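Local coordinates for protein amine Dehydrogenase (Pseudomonas putida, PDB 1JMX) that probably forms the beta-propeller subunit of a heme c-containing amine dehydrogenase that oxidatively deaminates primary amines and passes the electrons on to heme, at residues Y34-V38 against L72-K76; R142-M146 against M171-G176. One frame throughout, in Å; residues are numbered along the deposited sequence.

Contacts 1 and 2 repeat one topological arrangement at two places of the beta-propeller: an outermost strand meets the turn that joins the last two strands of the next sheet. In contact 1 the nearest CA pair is Cys37 and Cys75, in contact 2 Phe144 and Gly176, and Cys75 and Gly176 hold matching places, both with positive phi. A disulfide makes the first link; an aromatic ring laid on a glycine makes the second. Their centres are about 33 Å apart and their nearest atoms about 23 Å, so they do not touch. Residues 142-146 of contact 2 belong to the sheet whose strand 105-115 leads to the heme c pocket at Leu116-Tyr120; neither contact includes a pocket residue.

Contact 1: residues Y34-V38 against L72-K76; sequences YKSCV and LDTCK
Cys37 and Cys75 are joined by a disulfide, the covalent element of this contact, with SG of Cys37 2.0 Å from SG of Cys75. Its chi3 of -78° makes the bridge left-handed. In both cysteines SG lies beside the backbone N and opposite the carbonyl carbon (chi1 -66° in Cys37), and the two CA atoms are brought to 5.3 Å, the nearest approach of the two backbones. Cys75 sits at positive phi, where the turn bends back to meet the strand. The carbonyl O of Ser36 lies 3.7 Å from SG of Cys75.

The polar element is Lys35, which reaches across beside the disulfide. Its CG stands between the backbone N and carbonyl carbon, and a bend at chi3 (-64°) brings the ammonium to the turn. NZ of Lys35 donates to O of Leu72 at 2.9 Å, in the carbonyl plane. O of Asp73 is as near, 3.0 Å from the same NZ, but its angle is too poor for a hydrogen bond. Pro5 O supplies another acceptor, so backbone carbonyls from the turn and from the N-terminal segment converge on this buried ammonium group. The Asp73 carboxylate faces other partners, forming salt bridges with Arg55 and Arg349 and accepting from Leu7 N.

Apolar contact is slight: CE of Lys35 passes 3.9 Å from SG of Cys75, while the side chain of Leu72 packs on Leu23 of strand 22-27. Tyr34 and Lys35 both face Val25, a classic beta bulge in this strand. Strand 32-38 is the outermost of its four-stranded sheet, and 72-76 links strands 66-71 and 76-82 of the following one: a disulfide between adjacent blades at the rim of a beta-propeller.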
loop_
_atom_site.group_PDB
_atom_site.type_symbol
_atom_site.label_atom_id
_atom_site.label_comp_id
_atom_site.label_asym_id
_atom_site.label_seq_id
_atom_site.Cartn_x
_atom_site.Cartn_y
_atom_site.Cartn_z
ATOM N N TYR B 34 -0.471 37.968 -7.785
ATOM C CA TYR B 34 0.313 39.189 -7.923
ATOM C C TYR B 34 1.565 38.946 -8.764
ATOM O O TYR B 34 1.851 39.695 -9.705
ATOM C CB TYR B 34 0.682 39.717 -6.541
ATOM C CG TYR B 34 1.306 41.083 -6.574
ATOM C CD1 TYR B 34 0.518 42.226 -6.719
ATOM C CD2 TYR B 34 2.690 41.241 -6.467
ATOM C CE1 TYR B 34 1.096 43.498 -6.759
ATOM C CE2 TYR B 34 3.277 42.507 -6.504
ATOM C CZ TYR B 34 2.473 43.627 -6.650
ATOM O OH TYR B 34 3.045 44.870 -6.689
ATOM N N LYS B 35 2.292 37.882 -8.430
ATOM C CA LYS B 35 3.508 37.502 -9.146
ATOM C C LYS B 35 3.880 36.047 -8.854
ATOM O O LYS B 35 3.374 35.434 -7.916
ATOM C CB LYS B 35 4.679 38.439 -8.790
ATOM C CG LYS B 35 5.183 38.311 -7.355
ATOM C CD LYS B 35 6.222 39.366 -7.006
ATOM C CE LYS B 35 7.472 39.215 -7.848
ATOM N NZ LYS B 35 8.425 40.311 -7.567
ATOM N N SER B 36 4.768 35.505 -9.677
ATOM C CA SER B 36 5.223 34.132 -9.529
ATOM C C SER B 36 6.737 34.099 -9.606
ATOM O O SER B 36 7.343 34.829 -10.383
ATOM C CB SER B 36 4.641 33.253 -10.643
ATOM O OG SER B 36 3.224 33.322 -10.659
ATOM N N CYS B 37 7.344 33.253 -8.786
ATOM C CA CYS B 37 8.790 33.109 -8.760
ATOM C C CYS B 37 9.110 31.650 -9.019
ATOM O O CYS B 37 8.484 30.764 -8.444
ATOM C CB CYS B 37 9.367 33.473 -7.380
ATOM S SG CYS B 37 9.248 35.197 -6.786
ATOM N N VAL B 38 10.048 31.393 -9.915
ATOM C CA VAL B 38 10.459 30.022 -10.163
ATOM C C VAL B 38 11.541 29.739 -9.117
ATOM O O VAL B 38 12.422 30.570 -8.869
ATOM C CB VAL B 38 11.012 29.830 -11.585
ATOM C CG1 VAL B 38 11.469 28.400 -11.783
ATOM C CG2 VAL B 38 9.940 30.171 -12.599
ATOM N N LEU B 72 10.961 37.897 -2.193
ATOM C CA LEU B 72 9.725 38.058 -2.957
ATOM C C LEU B 72 9.648 39.269 -3.898
ATOM O O LEU B 72 8.984 39.205 -4.936
ATOM C CB LEU B 72 8.526 38.068 -2.006
ATOM C CG LEU B 72 7.840 36.739 -1.681
ATOM C CD1 LEU B 72 8.833 35.601 -1.575
ATOM C CD2 LEU B 72 7.039 36.895 -0.407
ATOM N N ASP B 73 10.293 40.373 -3.526
ATOM C CA ASP B 73 10.280 41.579 -4.355
ATOM C C ASP B 73 11.000 41.417 -5.683
ATOM O O ASP B 73 10.689 42.115 -6.647
ATOM C CB ASP B 73 10.911 42.770 -3.620
ATOM C CG ASP B 73 9.989 43.393 -2.588
ATOM O OD1 ASP B 73 8.794 43.045 -2.525
ATOM O OD2 ASP B 73 10.469 44.255 -1.829
ATOM N N THR B 74 11.953 40.496 -5.739
ATOM C CA THR B 74 12.728 40.297 -6.954
ATOM C C THR B 74 12.813 38.837 -7.395
ATOM O O THR B 74 13.313 38.544 -8.481
ATOM C CB THR B 74 14.186 40.806 -6.749
ATOM O OG1 THR B 74 14.815 40.055 -5.697
ATOM C CG2 THR B 74 14.200 42.292 -6.372
ATOM N N CYS B 75 12.328 37.936 -6.548
ATOM C CA CYS B 75 12.383 36.499 -6.802
ATOM C C CYS B 75 13.808 35.965 -6.727
ATOM O O CYS B 75 14.092 34.892 -7.260
ATOM C CB CYS B 75 11.793 36.138 -8.169
ATOM S SG CYS B 75 9.998 36.314 -8.308
ATOM N N LYS B 76 14.692 36.691 -6.047
ATOM C CA LYS B 76 16.087 36.273 -5.938
ATOM C C LYS B 76 16.395 35.281 -4.819
ATOM O O LYS B 76 15.970 35.453 -3.683
ATOM C CB LYS B 76 17.011 37.490 -5.794
ATOM C CG LYS B 76 18.481 37.142 -6.013
ATOM C CD LYS B 76 19.428 37.972 -5.145
ATOM C CE LYS B 76 19.529 39.422 -5.611
ATOM N NZ LYS B 76 20.437 40.223 -4.722
#

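Contact 2: residues R142-M146 against M171-G176; sequences RTFPM and MDVKTG
Phe144 lies against the turn 172-176 with the CA of Gly176 over one face of its ring, in a CH-pi contact 3.7 Å from the centroid and 19° off the normal. With CG beside the backbone N and opposite the carbonyl carbon (chi1 -50°), the ring is carried onto the turn. Its rim meets carbonyl oxygen: CZ of Phe144 is 3.4 Å from O of Lys174, near the ring plane. A side chain on Gly176 would run into the ring, and its positive phi also favours glycine.

At the buried end, sulfur meets methyl. SD of Met146 lies 3.6 Å from CE of Met171, the chains crossing at a slant, with Met146 curled by its bends at chi2 and chi3 and also packed on Leu127, Thr109 and Val163.

The turn holds its own shape. Gly176 N donates to Asp172 O at 2.7 Å, and Lys174 N to OD2 of Asp172 at 2.9 Å, an Asx turn.

Toward solvent the contact is looser. NH1 of Arg142 approaches O of Val173 at 2.5 Å, but at 128° the bond is weak and its short length makes it doubtful; the firmer partner of this guanidinium is Glu105, through NH2. Lys174 lies out at the surface, with a long, weak ion pair to the same Glu105. On the Pro145 side, a water donates to O of Pro145 (2.8 Å) and to O of Gly176 (2.6 Å), bridging the backbones.

Were Phe144 cut back to an alanine, the CA of Gly176 and the Lys174 carbonyl would probably lose the ring that packs between strand and turn. The chemistry thus implies a join made chiefly by ring and thioether packing, with one weak, doubtful side-chain hydrogen bond and a water bridge as its polar links.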
loop_
_atom_site.group_PDB
_atom_site.type_symbol
_atom_site.label_atom_id
_atom_site.label_comp_id
_atom_site.label_asym_id
_atom_site.label_seq_id
_atom_site.Cartn_x
_atom_site.Cartn_y
_atom_site.Cartn_z
ATOM N N ARG B 142 26.498 25.923 14.320
ATOM C CA ARG B 142 26.267 25.328 15.628
ATOM C C ARG B 142 25.376 24.110 15.405
ATOM O O ARG B 142 24.519 24.135 14.535
ATOM C CB ARG B 142 25.520 26.337 16.499
ATOM C CG ARG B 142 25.858 26.321 17.970
ATOM C CD ARG B 142 25.002 27.352 18.710
ATOM N NE ARG B 142 24.969 28.608 17.982
ATOM C CZ ARG B 142 23.864 29.265 17.653
ATOM N NH1 ARG B 142 22.669 28.811 17.989
ATOM N NH2 ARG B 142 23.955 30.353 16.920
ATOM N N THR B 143 25.626 23.025 16.127
ATOM C CA THR B 143 24.794 21.830 16.010
ATOM C C THR B 143 24.651 21.129 17.348
ATOM O O THR B 143 25.588 21.077 18.138
ATOM C CB THR B 143 25.223 20.835 14.845
ATOM O OG1 THR B 143 25.359 19.497 15.337
ATOM C CG2 THR B 143 26.480 21.264 14.159
ATOM N N PHE B 144 23.444 20.652 17.619
ATOM C CA PHE B 144 23.144 19.990 18.874
ATOM C C PHE B 144 22.419 18.689 18.606
ATOM O O PHE B 144 21.904 18.480 17.514
ATOM C CB PHE B 144 22.204 20.855 19.718
ATOM C CG PHE B 144 22.641 22.273 19.868
ATOM C CD1 PHE B 144 22.110 23.262 19.050
ATOM C CD2 PHE B 144 23.549 22.632 20.855
ATOM C CE1 PHE B 144 22.479 24.601 19.216
ATOM C CE2 PHE B 144 23.925 23.962 21.030
ATOM C CZ PHE B 144 23.387 24.948 20.209
ATOM N N PRO B 145 22.395 17.784 19.598
ATOM C CA PRO B 145 21.704 16.499 19.449
ATOM C C PRO B 145 20.195 16.698 19.601
ATOM O O PRO B 145 19.743 17.541 20.378
ATOM C CB PRO B 145 22.282 15.663 20.592
ATOM C CG PRO B 145 22.586 16.686 21.636
ATOM C CD PRO B 145 23.189 17.812 20.840
ATOM N N MET B 146 19.424 15.944 18.830
ATOM C CA MET B 146 17.971 16.038 18.872
ATOM C C MET B 146 17.327 14.669 19.045
ATOM O O MET B 146 17.914 13.644 18.691
ATOM C CB MET B 146 17.435 16.656 17.571
ATOM C CG MET B 146 17.730 18.126 17.387
ATOM S SD MET B 146 16.894 19.111 18.622
ATOM C CE MET B 146 15.209 19.146 17.959
ATOM N N MET B 171 13.288 24.616 23.531
ATOM C CA MET B 171 14.732 24.514 23.407
ATOM C C MET B 171 15.509 25.816 23.323
ATOM O O MET B 171 15.091 26.767 22.667
ATOM C CB MET B 171 15.065 23.626 22.204
ATOM C CG MET B 171 16.536 23.430 21.930
ATOM S SD MET B 171 16.752 22.340 20.541
ATOM C CE MET B 171 18.230 21.518 21.010
ATOM N N ASP B 172 16.640 25.831 24.026
ATOM C CA ASP B 172 17.558 26.958 24.050
ATOM C C ASP B 172 18.486 26.726 22.860
ATOM O O ASP B 172 19.232 25.754 22.845
ATOM C CB ASP B 172 18.371 26.927 25.344
ATOM C CG ASP B 172 19.233 28.161 25.531
ATOM O OD1 ASP B 172 19.409 28.586 26.689
ATOM O OD2 ASP B 172 19.745 28.713 24.542
ATOM N N VAL B 173 18.456 27.628 21.881
ATOM C CA VAL B 173 19.290 27.484 20.690
ATOM C C VAL B 173 20.773 27.803 20.881
ATOM O O VAL B 173 21.558 27.630 19.956
ATOM C CB VAL B 173 18.719 28.267 19.463
ATOM C CG1 VAL B 173 17.321 27.802 19.149
ATOM C CG2 VAL B 173 18.728 29.754 19.701
ATOM N N LYS B 174 21.153 28.258 22.075
ATOM C CA LYS B 174 22.557 28.575 22.377
ATOM C C LYS B 174 23.240 27.395 23.062
ATOM O O LYS B 174 24.367 27.032 22.715
ATOM C CB LYS B 174 22.667 29.817 23.274
ATOM C CG LYS B 174 22.605 31.148 22.539
ATOM C CD LYS B 174 21.388 31.201 21.618
ATOM C CE LYS B 174 21.285 32.493 20.828
ATOM N NZ LYS B 174 20.207 32.384 19.786
ATOM N N THR B 175 22.538 26.788 24.016
ATOM C CA THR B 175 23.061 25.654 24.770
ATOM C C THR B 175 22.546 24.317 24.236
ATOM O O THR B 175 23.140 23.259 24.482
ATOM C CB THR B 175 22.662 25.744 26.258
ATOM O OG1 THR B 175 21.248 25.535 26.387
ATOM C CG2 THR B 175 23.028 27.125 26.841
ATOM N N GLY B 176 21.415 24.372 23.538
ATOM C CA GLY B 176 20.821 23.169 22.996
ATOM C C GLY B 176 20.066 22.360 24.032
ATOM O O GLY B 176 19.567 21.274 23.722
HETATM O O HOH W 1 20.328 18.981 22.656
#